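Local coordinates for metal-dependent phosphohydrolase, HDOD domain-containing (Geobacter sulfurreducens, PDB 3HC1), which is of unknown function but binds two iron ions in an HD-type site, consistent with a metal-dependent phosphohydrolase, at residues A[116-121]-A[246-251]; A[126-131]-A[296-301]; A[112-117]-A[169-174]; A[104-109]-A[155-160]; A[216-221]-A[236-241]. All coordinates share one frame; numbering follows the deposited sequence. Where two conformers were deposited one is given.

Contact 1 (A[116-121]-A[246-251]); sequences RSTLWA and LGFEGH. With FE (Fe (III) ion), chain C; FE (Fe (III) ion), chain B.
The ring of F248 is held between L119 and its own chain neighbour E249, whose carboxylate bridges two irons. L119 CD1, in one of two modelled conformers, lies 4.0 Å from the ring centroid and 15° off the normal, a CH-pi contact of tentative exact geometry. E249 CG rests on the opposite face, offset toward the rim. A chi1 of 64°, with CG between the backbone N and the carbonyl carbon, turns the ring toward helix 116-136, where T118 CG2 meets F248 CB at 3.5 Å. The L246 CD1 methyl lies 3.6 Å from A121 O. E249 OE1 and OE2 each bind one iron at 2.2 Å, and a water also joins the two metals. With an alanine at F248, L119 CD1 would probably lose its aromatic partner and the loop carrying E249 an apolar anchor. No hydrogen bond crosses between 116-121 and 246-251, which dispersion joins, but H122, next on the helix and itself an iron ligand, donates through ND1 to L246 O, so the loop is tied to the di-iron site twice.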
# COMPACT_ATOMS: atom_id res chain seq x y z
N ARG A 116 8.93 8.42 -9.94
CA ARG A 116 7.56 7.96 -9.84
C ARG A 116 7.46 6.46 -9.65
O ARG A 116 6.71 5.95 -8.79
CB ARG A 116 6.76 8.35 -11.07
CG ARG A 116 6.53 9.82 -11.19
CD ARG A 116 5.88 10.15 -12.51
NE ARG A 116 6.83 10.23 -13.62
CZ ARG A 116 7.46 11.32 -14.04
NH1 ARG A 116 7.33 12.51 -13.46
NH2 ARG A 116 8.26 11.20 -15.09
N SER A 117 8.22 5.75 -10.47
CA SER A 117 8.17 4.29 -10.50
C SER A 117 8.65 3.65 -9.22
O SER A 117 8.25 2.55 -8.91
CB SER A 117 9.07 3.76 -11.62
OG SER A 117 10.41 4.13 -11.36
N THR A 118 9.55 4.31 -8.52
CA THR A 118 10.06 3.80 -7.24
C THR A 118 8.94 3.66 -6.18
O THR A 118 8.79 2.63 -5.52
CB THR A 118 11.21 4.75 -6.76
OG1 THR A 118 12.22 4.69 -7.76
CG2 THR A 118 11.86 4.33 -5.41
N LEU A 119 8.16 4.72 -6.06
CA LEU A 119 7.10 4.75 -5.07
C LEU A 119 5.96 3.80 -5.46
O LEU A 119 5.43 3.11 -4.62
CB LEU A 119 6.61 6.18 -4.83
CG LEU A 119 7.47 6.94 -3.79
CD1 LEU A 119 8.96 7.03 -4.17
CD2 LEU A 119 6.90 8.33 -3.54
N TRP A 120 5.60 3.79 -6.74
CA TRP A 120 4.57 2.90 -7.21
C TRP A 120 4.91 1.41 -7.05
O TRP A 120 4.13 0.63 -6.48
CB TRP A 120 4.21 3.23 -8.67
CG TRP A 120 3.28 2.23 -9.30
CD1 TRP A 120 3.57 1.34 -10.30
CD2 TRP A 120 1.88 2.07 -9.01
NE1 TRP A 120 2.44 0.63 -10.63
CE2 TRP A 120 1.40 1.04 -9.84
CE3 TRP A 120 1.02 2.66 -8.09
CZ2 TRP A 120 0.06 0.60 -9.79
CZ3 TRP A 120 -0.29 2.24 -8.03
CH2 TRP A 120 -0.77 1.22 -8.91
N ALA A 121 6.07 1.01 -7.54
CA ALA A 121 6.49 -0.38 -7.49
C ALA A 121 6.51 -0.89 -6.04
O ALA A 121 6.02 -1.98 -5.73
CB ALA A 121 7.92 -0.58 -8.20
N LEU A 246 12.45 -4.45 -3.01
CA LEU A 246 11.21 -3.90 -3.55
C LEU A 246 10.84 -2.64 -2.73
O LEU A 246 9.73 -2.48 -2.26
CB LEU A 246 10.13 -4.98 -3.56
CG LEU A 246 8.77 -4.77 -4.26
CD1 LEU A 246 8.96 -4.11 -5.60
CD2 LEU A 246 8.05 -6.11 -4.34
N GLY A 247 11.83 -1.78 -2.52
CA GLY A 247 11.64 -0.58 -1.70
C GLY A 247 12.71 0.47 -1.83
O GLY A 247 13.63 0.39 -2.71
N PHE A 248 12.60 1.48 -1.00
CA PHE A 248 13.52 2.63 -1.10
C PHE A 248 13.76 3.30 0.21
O PHE A 248 14.56 4.21 0.28
CB PHE A 248 12.94 3.69 -2.10
CG PHE A 248 11.63 4.31 -1.62
CD1 PHE A 248 10.45 3.65 -1.81
CD2 PHE A 248 11.63 5.54 -0.92
CE1 PHE A 248 9.22 4.19 -1.32
CE2 PHE A 248 10.43 6.08 -0.45
CZ PHE A 248 9.23 5.41 -0.64
N GLU A 249 12.99 2.98 1.26
CA GLU A 249 12.98 3.80 2.45
C GLU A 249 14.16 3.50 3.35
O GLU A 249 14.40 4.24 4.28
CB GLU A 249 11.66 3.62 3.21
CG GLU A 249 10.45 4.17 2.44
CD GLU A 249 9.19 3.56 2.95
OE1 GLU A 249 8.96 2.40 2.64
OE2 GLU A 249 8.47 4.24 3.70
N GLY A 250 14.89 2.42 3.10
CA GLY A 250 16.11 2.10 3.86
C GLY A 250 15.84 1.31 5.12
O GLY A 250 14.70 1.14 5.54
N HIS A 251 16.91 0.80 5.73
CA HIS A 251 16.75 -0.13 6.87
C HIS A 251 18.07 -0.24 7.55
O HIS A 251 19.09 -0.24 6.90
CB HIS A 251 16.32 -1.52 6.39
CG HIS A 251 15.76 -2.41 7.46
ND1 HIS A 251 16.55 -3.00 8.43
CD2 HIS A 251 14.50 -2.88 7.67
CE1 HIS A 251 15.79 -3.72 9.24
NE2 HIS A 251 14.54 -3.66 8.80
FE FE C . 6.86 1.61 2.64
FE FE B . 6.59 4.01 4.91
O HOH W 1 6.66 2.16 4.54

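Contact 2 (A[126-131]-A[296-301]); sequences VARIAK and RAAVDE
R128 brings NH1 of its guanidinium up to A298 and V299, and the orientation of that flat group defines the contact. CG sits anti to the carbonyl carbon (chi1 -74°), and from there the chain runs extended to NE, which carries NH1 across a gap of 9.0 Å between the CA atoms of R128 and V299. A298 CB meets NH1 at the edge of the guanidinium, near its plane, at 3.7 Å. The backbone N of V299 is equally near NH1 but comes in obliquely; both are nitrogen donors, and no hydrogen bond joins them. On the V299 side chain it is CG2, lying beside its own backbone N, that approaches R128 NH1, at 4.0 Å, while CG1 is anti to that N (chi1 167°). The contact is therefore van der Waals in character, a polar tip against two small apolar side chains, and buries little surface. V299 also packs on L124 and A121, one and two turns earlier on the arginine's helix, and I129 turns to helix 229-243. This is helix-on-helix packing in an all-helical HD-type fold, joining helix 116-136 to the C-terminal helix 281-302.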
# COMPACT_ATOMS: atom_id res chain seq x y z
N VAL A 126 4.01 -4.00 -1.69
CA VAL A 126 3.44 -4.04 -0.37
C VAL A 126 1.95 -4.46 -0.38
O VAL A 126 1.55 -5.34 0.41
CB VAL A 126 3.69 -2.73 0.43
CG1 VAL A 126 2.88 -2.67 1.81
CG2 VAL A 126 5.22 -2.60 0.68
N ALA A 127 1.14 -3.85 -1.25
CA ALA A 127 -0.26 -4.24 -1.38
C ALA A 127 -0.36 -5.75 -1.60
O ALA A 127 -1.13 -6.46 -0.91
CB ALA A 127 -0.94 -3.49 -2.55
N ARG A 128 0.37 -6.24 -2.60
CA ARG A 128 0.24 -7.63 -3.04
C ARG A 128 0.72 -8.63 -2.01
O ARG A 128 0.10 -9.68 -1.81
CB ARG A 128 0.96 -7.87 -4.36
CG ARG A 128 0.25 -7.28 -5.53
CD ARG A 128 0.99 -7.47 -6.86
NE ARG A 128 0.23 -6.90 -7.94
CZ ARG A 128 0.56 -6.92 -9.23
NH1 ARG A 128 1.68 -7.50 -9.65
NH2 ARG A 128 -0.26 -6.37 -10.11
N ILE A 129 1.86 -8.33 -1.40
CA ILE A 129 2.41 -9.20 -0.36
C ILE A 129 1.54 -9.17 0.88
O ILE A 129 1.29 -10.22 1.49
CB ILE A 129 3.90 -8.85 -0.02
CG1 ILE A 129 4.74 -9.35 -1.20
CG2 ILE A 129 4.34 -9.51 1.34
CD1 ILE A 129 6.09 -8.84 -1.30
N ALA A 130 1.08 -7.97 1.28
CA ALA A 130 0.18 -7.89 2.42
C ALA A 130 -1.09 -8.71 2.17
O ALA A 130 -1.57 -9.38 3.08
CB ALA A 130 -0.15 -6.49 2.74
N LYS A 131 -1.59 -8.71 0.94
CA LYS A 131 -2.76 -9.50 0.62
C LYS A 131 -2.44 -10.97 0.72
O LYS A 131 -3.24 -11.70 1.30
CB LYS A 131 -3.36 -9.19 -0.72
CG LYS A 131 -4.79 -9.76 -0.84
CD LYS A 131 -5.37 -9.57 -2.21
CE LYS A 131 -6.77 -10.22 -2.31
NZ LYS A 131 -7.28 -10.25 -3.72
N ARG A 296 8.36 -9.20 -8.02
CA ARG A 296 9.02 -7.99 -8.49
C ARG A 296 8.92 -7.78 -10.00
O ARG A 296 8.71 -6.66 -10.45
CB ARG A 296 10.50 -7.97 -8.08
CG ARG A 296 10.73 -7.76 -6.61
CD ARG A 296 12.14 -7.18 -6.31
NE ARG A 296 13.21 -8.04 -6.79
CZ ARG A 296 13.81 -9.03 -6.11
NH1 ARG A 296 13.50 -9.34 -4.84
NH2 ARG A 296 14.76 -9.73 -6.71
N ALA A 297 9.09 -8.86 -10.75
CA ALA A 297 8.91 -8.78 -12.21
C ALA A 297 7.49 -8.30 -12.58
O ALA A 297 7.32 -7.43 -13.46
CB ALA A 297 9.22 -10.11 -12.89
N ALA A 298 6.49 -8.86 -11.93
CA ALA A 298 5.11 -8.57 -12.24
C ALA A 298 4.83 -7.09 -11.89
O ALA A 298 4.34 -6.28 -12.73
CB ALA A 298 4.19 -9.53 -11.45
N VAL A 299 5.19 -6.70 -10.67
CA VAL A 299 5.08 -5.31 -10.27
C VAL A 299 5.71 -4.35 -11.28
O VAL A 299 5.07 -3.37 -11.71
CB VAL A 299 5.68 -5.07 -8.86
CG1 VAL A 299 5.84 -3.61 -8.59
CG2 VAL A 299 4.79 -5.69 -7.81
N ASP A 300 6.94 -4.65 -11.69
CA ASP A 300 7.71 -3.72 -12.52
C ASP A 300 7.10 -3.61 -13.89
O ASP A 300 7.25 -2.59 -14.55
CB ASP A 300 9.14 -4.19 -12.66
CG ASP A 300 9.99 -3.86 -11.44
OD1 ASP A 300 9.56 -3.14 -10.50
OD2 ASP A 300 11.14 -4.34 -11.43
N GLU A 301 6.43 -4.66 -14.32
CA GLU A 301 5.97 -4.69 -15.68
C GLU A 301 4.58 -4.09 -15.88
O GLU A 301 4.27 -3.68 -16.99
CB GLU A 301 6.06 -6.11 -16.20
CG GLU A 301 7.53 -6.49 -16.51
CD GLU A 301 7.82 -7.98 -16.31
OE1 GLU A 301 6.94 -8.83 -16.58
OE2 GLU A 301 8.95 -8.29 -15.86

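Contact 3 (A[112-117]-A[169-174]); sequences GPLNRS and QVVTLV
The segment leading into helix 116-136 rests on helix 164-177 through P113 and L114, which both meet V171. The evidence is a small set of methyl and methylene contacts. L114 CD1 stands 3.3 Å from V171 CG2, tighter than usual van der Waals contact, and the two side chains meet at an oblique angle. A chi1 of -106° for L114, away from any staggered value, accompanies this close approach, so the exact separation deserves some caution. P113 CB comes to the same methyl at a looser 4.3 Å, and V171 CG2 thus touches both residues. That methyl is anti to the carbonyl carbon of V171, while CG1 is anti to the backbone N (chi1 161°); of the two branches, CG2 is the one used here. Within the helical HD-type fold, the pair of residues lies just ahead of N115, which occupies the N-cap position although its side chain makes no capping bond. The backbone N of L114 donates to N160 OD1 on helix 154-162, tying the loop to that helix as well. L114 is also shared with the neighbouring packing, since its side chain touches F248 and F167, and P113 likewise touches F167 and S168. No hydrogen bond links 112-117 to 169-174, and the nearest CA atoms, those of P113 and V171, are 7.4 Å apart.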
# COMPACT_ATOMS: atom_id res chain seq x y z
N GLY A 112 9.20 14.46 -8.65
CA GLY A 112 10.04 14.87 -7.55
C GLY A 112 11.40 14.17 -7.52
O GLY A 112 11.78 13.50 -8.48
N PRO A 113 12.16 14.35 -6.40
CA PRO A 113 13.50 13.77 -6.25
C PRO A 113 13.54 12.25 -6.26
O PRO A 113 14.50 11.68 -6.72
CB PRO A 113 14.04 14.39 -4.96
CG PRO A 113 12.94 15.06 -4.31
CD PRO A 113 11.81 15.24 -5.27
N LEU A 114 12.47 11.58 -5.86
CA LEU A 114 12.35 10.14 -6.09
C LEU A 114 11.51 9.86 -7.36
O LEU A 114 10.49 10.54 -7.63
CB LEU A 114 11.65 9.49 -4.91
CG LEU A 114 12.50 8.67 -3.95
CD1 LEU A 114 13.69 9.50 -3.47
CD2 LEU A 114 11.62 8.22 -2.78
N ASN A 115 11.91 8.84 -8.11
CA ASN A 115 11.28 8.54 -9.37
C ASN A 115 9.87 8.04 -9.09
O ASN A 115 9.65 7.35 -8.11
CB ASN A 115 12.09 7.51 -10.16
CG ASN A 115 13.46 8.06 -10.65
OD1 ASN A 115 13.69 9.23 -10.69
ND2 ASN A 115 14.35 7.16 -11.02
N ARG A 116 8.93 8.42 -9.94
CA ARG A 116 7.56 7.96 -9.84
C ARG A 116 7.46 6.46 -9.65
O ARG A 116 6.71 5.95 -8.79
CB ARG A 116 6.76 8.35 -11.07
CG ARG A 116 6.53 9.82 -11.19
CD ARG A 116 5.88 10.15 -12.51
NE ARG A 116 6.83 10.23 -13.62
CZ ARG A 116 7.46 11.32 -14.04
NH1 ARG A 116 7.33 12.51 -13.46
NH2 ARG A 116 8.26 11.20 -15.09
N SER A 117 8.22 5.75 -10.47
CA SER A 117 8.17 4.29 -10.50
C SER A 117 8.65 3.65 -9.22
O SER A 117 8.25 2.55 -8.91
CB SER A 117 9.07 3.76 -11.62
OG SER A 117 10.41 4.13 -11.36
N GLN A 169 16.19 17.23 0.27
CA GLN A 169 17.09 17.19 1.42
C GLN A 169 16.97 15.90 2.24
O GLN A 169 17.96 15.44 2.86
CB GLN A 169 16.82 18.40 2.34
N VAL A 170 15.76 15.36 2.33
CA VAL A 170 15.57 14.07 2.97
C VAL A 170 16.41 13.05 2.19
O VAL A 170 17.14 12.27 2.79
CB VAL A 170 14.06 13.64 3.06
CG1 VAL A 170 13.96 12.19 3.47
CG2 VAL A 170 13.26 14.59 4.00
N VAL A 171 16.30 13.06 0.86
CA VAL A 171 16.99 12.08 0.02
C VAL A 171 18.49 12.10 0.18
O VAL A 171 19.12 11.04 0.22
CB VAL A 171 16.74 12.28 -1.47
CG1 VAL A 171 17.85 11.55 -2.29
CG2 VAL A 171 15.37 11.80 -1.85
N THR A 172 19.06 13.31 0.28
CA THR A 172 20.50 13.49 0.30
C THR A 172 21.01 13.19 1.72
O THR A 172 22.06 12.59 1.87
CB THR A 172 20.96 14.89 -0.28
OG1 THR A 172 20.64 15.92 0.65
CG2 THR A 172 20.27 15.20 -1.64
N LEU A 173 20.25 13.55 2.75
CA LEU A 173 20.54 13.08 4.12
C LEU A 173 20.50 11.56 4.26
O LEU A 173 21.33 10.97 4.97
CB LEU A 173 19.57 13.70 5.11
CG LEU A 173 19.70 13.26 6.56
CD1 LEU A 173 21.13 13.50 7.08
CD2 LEU A 173 18.70 13.97 7.43
N VAL A 174 19.56 10.92 3.58
CA VAL A 174 19.49 9.45 3.57
C VAL A 174 20.73 8.88 2.85
O VAL A 174 21.47 8.07 3.42
CB VAL A 174 18.18 8.93 2.91
CG1 VAL A 174 18.27 7.41 2.62
CG2 VAL A 174 16.95 9.26 3.81

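Contact 4 (A[104-109]-A[155-160])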
# COMPACT_ATOMS: atom_id res chain seq x y z
N VAL A 104 -3.47 4.64 -9.65
CA VAL A 104 -2.18 4.82 -10.31
C VAL A 104 -1.98 6.29 -10.76
O VAL A 104 -0.87 6.79 -10.76
CB VAL A 104 -1.90 3.82 -11.41
CG1 VAL A 104 -2.88 4.00 -12.59
CG2 VAL A 104 -0.41 3.91 -11.85
N ASP A 105 -3.06 7.01 -11.08
CA ASP A 105 -2.94 8.43 -11.43
C ASP A 105 -2.35 9.29 -10.32
O ASP A 105 -1.62 10.22 -10.58
CB ASP A 105 -4.30 9.02 -11.87
CG ASP A 105 -4.78 8.44 -13.16
OD1 ASP A 105 -3.95 8.13 -14.02
OD2 ASP A 105 -6.01 8.27 -13.31
N LEU A 106 -2.66 8.97 -9.08
CA LEU A 106 -2.02 9.61 -7.94
C LEU A 106 -0.49 9.48 -7.95
O LEU A 106 0.20 10.43 -7.63
CB LEU A 106 -2.56 9.06 -6.64
CG LEU A 106 -1.86 9.63 -5.37
CD1 LEU A 106 -2.27 11.12 -5.14
CD2 LEU A 106 -2.24 8.79 -4.18
N PHE A 107 0.01 8.32 -8.33
CA PHE A 107 1.44 8.04 -8.32
C PHE A 107 2.14 8.59 -9.60
O PHE A 107 3.35 8.77 -9.62
CB PHE A 107 1.67 6.52 -8.21
CG PHE A 107 1.40 5.95 -6.85
CD1 PHE A 107 0.10 5.71 -6.44
CD2 PHE A 107 2.43 5.67 -5.96
CE1 PHE A 107 -0.17 5.17 -5.23
CE2 PHE A 107 2.19 5.11 -4.76
CZ PHE A 107 0.87 4.86 -4.37
N LYS A 108 1.38 8.83 -10.67
CA LYS A 108 1.90 9.35 -11.93
C LYS A 108 1.90 10.85 -12.01
O LYS A 108 2.68 11.41 -12.75
CB LYS A 108 1.03 8.93 -13.13
CG LYS A 108 1.30 7.65 -13.75
CD LYS A 108 0.77 7.65 -15.24
CE LYS A 108 -0.79 7.77 -15.34
NZ LYS A 108 -1.34 9.09 -15.85
N THR A 109 0.94 11.49 -11.32
CA THR A 109 0.65 12.91 -11.56
C THR A 109 1.55 13.82 -10.69
O THR A 109 1.16 14.37 -9.67
CB THR A 109 -0.86 13.15 -11.39
OG1 THR A 109 -1.54 12.29 -12.31
CG2 THR A 109 -1.25 14.61 -11.67
N GLY A 155 1.78 9.28 2.03
CA GLY A 155 2.50 10.45 2.52
C GLY A 155 3.82 10.79 1.84
O GLY A 155 4.15 11.97 1.76
N GLU A 156 4.56 9.77 1.42
CA GLU A 156 5.83 9.96 0.66
C GLU A 156 5.50 10.45 -0.73
O GLU A 156 6.25 11.24 -1.29
CB GLU A 156 6.65 8.67 0.50
CG GLU A 156 7.20 8.06 1.72
CD GLU A 156 8.39 8.82 2.30
OE1 GLU A 156 8.27 10.03 2.50
OE2 GLU A 156 9.44 8.19 2.54
N VAL A 157 4.37 10.01 -1.27
CA VAL A 157 3.91 10.50 -2.53
C VAL A 157 3.64 11.98 -2.41
O VAL A 157 4.07 12.77 -3.23
CB VAL A 157 2.64 9.76 -3.06
CG1 VAL A 157 2.11 10.47 -4.31
CG2 VAL A 157 3.01 8.34 -3.41
N PHE A 158 2.97 12.36 -1.34
CA PHE A 158 2.71 13.77 -1.11
C PHE A 158 3.96 14.60 -0.97
O PHE A 158 4.06 15.64 -1.58
CB PHE A 158 1.86 13.95 0.16
CG PHE A 158 1.66 15.38 0.50
CD1 PHE A 158 0.67 16.10 -0.13
CD2 PHE A 158 2.49 16.02 1.41
CE1 PHE A 158 0.50 17.44 0.17
CE2 PHE A 158 2.30 17.34 1.70
CZ PHE A 158 1.31 18.04 1.07
N ILE A 159 4.89 14.17 -0.10
CA ILE A 159 6.07 14.97 0.14
C ILE A 159 6.91 15.06 -1.16
O ILE A 159 7.46 16.13 -1.46
CB ILE A 159 6.92 14.39 1.27
CG1 ILE A 159 6.12 14.36 2.59
CG2 ILE A 159 8.23 15.15 1.47
CD1 ILE A 159 6.86 13.65 3.68
N ASN A 160 7.01 13.93 -1.87
CA ASN A 160 7.83 13.81 -3.10
C ASN A 160 7.32 14.76 -4.19
O ASN A 160 8.10 15.47 -4.81
CB ASN A 160 7.85 12.36 -3.62
CG ASN A 160 8.82 12.17 -4.82
OD1 ASN A 160 9.95 12.70 -4.83
ND2 ASN A 160 8.37 11.44 -5.80
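V157 reaches L106 and F107 across a buried helix-helix packing of the HD-type fold, where helix 154-162 lies against the end of helix 82-108. Its CB points toward the other helix, and each of the two methyls beyond it has its own partner. CG1, anti to the backbone N with chi1 172°, goes to L106: it is 3.8 Å from the carbonyl O of L106 and 4.2 Å from that residue's CG. CG2, anti to the carbonyl carbon, goes to the aromatic ring instead, with F107 CE2 at 3.6 Å and CD2 scarcely farther. The approach to this ring is oblique, and the two side chains cross at about a right angle. F107 also meets W120 edge-to-face, and V157 touches L119, so helix 116-136 joins the same packing. Cutting V157 down to an alanine would remove both outer methyls and would probably leave a gap beside L106 and the F107 ring and remove one of the ring's restraints. On the far side of 104-109, K108 NZ makes a salt bridge with D105 OD1 whose hydrogen bond is weak. The helix end is closed at T109: its OG1 donates to D105 O at 2.7 Å, tilted 28° from the carbonyl plane, while T109 N bonds to the same oxygen from the opposite face at 3.0 Å.

Contact 5 (A[216-221]-A[236-241]); sequences YHHDIE and FADEYC. With FE (Fe (III) ion), chain B; FE (Fe (III) ion), chain C.
A type I turn from Y216 to D219, closed by D219 N to Y216 O, sets H217 and H218 at its two central positions, with 7.7 Å between the CA atoms of H217 and D238. H217 points toward helix 229-243, while the H218 ring swings in. Both imidazoles bind the same iron, H217 NE2 and H218 NE2 each at 2.2 Å. D238 OD1 binds the second iron, and a water joins the two metals. The carboxylate stands almost perpendicular to both rings, 90° from H217 and 89° from H218. D238 OD2, the oxygen not bound to iron, lies near the H217 ring plane, at its CD2 edge, and comes to H218 CE1 at 3.4 Å. One face of the H218 ring carries H217 CD2, offset toward the rim. A second water sits between H217 O and D238 OD2, 2.6 Å from the latter, although it cannot serve all its possible acceptors at once. D238 CG is anti to its backbone N (chi1 170°), directing the carboxylate toward the second iron. D219 OD1 accepts from E221 N, forming an Asx turn. H122, H152 and D153 complete the H...HD...D signature with D238. Helix 229-243 packs by A237 against helix 116-136 and by F236 and Y240 against helices 281-302 and 257-263, while 216-221 runs from the end of helix 208-216 through the turn into a short 3-10 segment.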
# COMPACT_ATOMS: atom_id res chain seq x y z
N TYR A 216 0.93 3.96 11.46
CA TYR A 216 1.63 3.01 12.33
C TYR A 216 2.48 1.98 11.62
O TYR A 216 3.09 1.12 12.29
CB TYR A 216 0.64 2.29 13.24
CG TYR A 216 -0.18 3.15 14.18
CD1 TYR A 216 0.42 3.92 15.18
CD2 TYR A 216 -1.57 3.11 14.14
CE1 TYR A 216 -0.38 4.69 16.08
CE2 TYR A 216 -2.37 3.85 15.02
CZ TYR A 216 -1.78 4.64 15.97
OH TYR A 216 -2.61 5.32 16.80
N HIS A 217 2.54 2.05 10.29
CA HIS A 217 3.17 0.99 9.51
C HIS A 217 4.64 0.79 9.73
O HIS A 217 5.14 -0.28 9.37
CB HIS A 217 2.84 1.09 8.03
CG HIS A 217 3.54 2.20 7.31
ND1 HIS A 217 2.96 3.43 7.07
CD2 HIS A 217 4.73 2.22 6.68
CE1 HIS A 217 3.79 4.18 6.38
NE2 HIS A 217 4.91 3.50 6.21
N HIS A 218 5.33 1.78 10.30
CA HIS A 218 6.76 1.62 10.67
C HIS A 218 6.97 1.16 12.11
O HIS A 218 8.10 0.94 12.50
CB HIS A 218 7.59 2.90 10.36
CG HIS A 218 7.79 3.13 8.90
ND1 HIS A 218 8.70 2.41 8.16
CD2 HIS A 218 7.19 3.98 8.02
CE1 HIS A 218 8.62 2.76 6.88
NE2 HIS A 218 7.73 3.74 6.77
N ASP A 219 5.91 1.00 12.91
CA ASP A 219 6.03 0.35 14.21
C ASP A 219 4.71 -0.23 14.68
O ASP A 219 3.93 0.46 15.33
CB ASP A 219 6.58 1.27 15.25
CG ASP A 219 6.92 0.55 16.57
OD1 ASP A 219 6.92 -0.73 16.66
OD2 ASP A 219 7.18 1.29 17.51
N ILE A 220 4.48 -1.48 14.32
CA ILE A 220 3.23 -2.19 14.66
C ILE A 220 2.97 -2.15 16.17
O ILE A 220 1.83 -2.15 16.60
CB ILE A 220 3.24 -3.61 14.08
CG1 ILE A 220 1.87 -4.30 14.26
CG2 ILE A 220 4.36 -4.46 14.69
CD1 ILE A 220 0.67 -3.48 13.71
N GLU A 221 4.04 -2.09 16.98
CA GLU A 221 3.92 -2.15 18.42
C GLU A 221 3.28 -0.91 19.01
O GLU A 221 2.79 -0.96 20.15
CB GLU A 221 5.26 -2.52 19.09
CG GLU A 221 5.81 -3.88 18.52
CD GLU A 221 6.97 -4.46 19.29
OE1 GLU A 221 8.08 -3.92 19.20
OE2 GLU A 221 6.77 -5.49 19.96
N PHE A 236 4.45 -5.68 8.16
CA PHE A 236 5.32 -6.79 7.75
C PHE A 236 5.68 -6.71 6.27
O PHE A 236 6.87 -6.79 5.89
CB PHE A 236 4.75 -8.19 8.10
CG PHE A 236 5.61 -9.30 7.63
CD1 PHE A 236 5.53 -9.74 6.34
CD2 PHE A 236 6.59 -9.82 8.47
CE1 PHE A 236 6.36 -10.71 5.88
CE2 PHE A 236 7.43 -10.80 8.01
CZ PHE A 236 7.32 -11.24 6.72
N ALA A 237 4.67 -6.52 5.44
CA ALA A 237 4.89 -6.44 3.99
C ALA A 237 5.86 -5.31 3.60
O ALA A 237 6.67 -5.48 2.69
CB ALA A 237 3.56 -6.36 3.22
N ASP A 238 5.80 -4.20 4.30
CA ASP A 238 6.67 -3.09 4.00
C ASP A 238 8.12 -3.44 4.33
O ASP A 238 9.03 -3.26 3.51
CB ASP A 238 6.25 -1.82 4.73
CG ASP A 238 7.26 -0.74 4.61
OD1 ASP A 238 7.54 -0.38 3.46
OD2 ASP A 238 7.84 -0.28 5.61
N GLU A 239 8.35 -3.94 5.54
CA GLU A 239 9.68 -4.36 5.94
C GLU A 239 10.24 -5.48 5.01
O GLU A 239 11.40 -5.42 4.57
CB GLU A 239 9.73 -4.75 7.43
CG GLU A 239 11.17 -4.90 7.91
CD GLU A 239 11.33 -4.87 9.39
OE1 GLU A 239 10.32 -5.08 10.04
OE2 GLU A 239 12.45 -4.59 9.89
N TYR A 240 9.39 -6.42 4.63
CA TYR A 240 9.76 -7.49 3.74
C TYR A 240 10.23 -6.92 2.39
O TYR A 240 11.33 -7.23 1.94
CB TYR A 240 8.62 -8.49 3.51
CG TYR A 240 9.03 -9.58 2.57
CD1 TYR A 240 8.92 -9.42 1.19
CD2 TYR A 240 9.59 -10.75 3.05
CE1 TYR A 240 9.36 -10.40 0.35
CE2 TYR A 240 10.02 -11.72 2.22
CZ TYR A 240 9.90 -11.57 0.88
OH TYR A 240 10.38 -12.57 0.08
N CYS A 241 9.39 -6.08 1.77
CA CYS A 241 9.70 -5.44 0.50
C CYS A 241 10.98 -4.63 0.58
O CYS A 241 11.80 -4.71 -0.32
CB CYS A 241 8.55 -4.61 0.03
SG CYS A 241 7.20 -5.66 -0.62
FE FE B . 6.59 4.01 4.91
FE FE C . 6.86 1.61 2.64
O HOH W 2 7.60 -1.05 8.08
O HOH W 1 6.66 2.16 4.54

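In the fold
From the N terminus, 104-109 opens contact 4 and 112-117 opens contact 3; contacts 1 and 2 then start on helix 116-136. Contact 4 closes first, at 155-160, and contact 3 at 169-174, so the two cross, as each does with contact 2, and contact 4 crosses contact 1. Contact 5 opens and closes at 216-221 and 236-241, nested inside the loops of contacts 1 and 2. Contact 1 closes at 246-251, sharing irons and a water with contact 5, and contact 2 closes last at 296-301, crossing contact 1. Helix 116-136 and the loop leading into it thus link helix 164-177, the iron-binding loop and the C-terminal helix, while contact 4 joins helix 82-108 to helix 154-162.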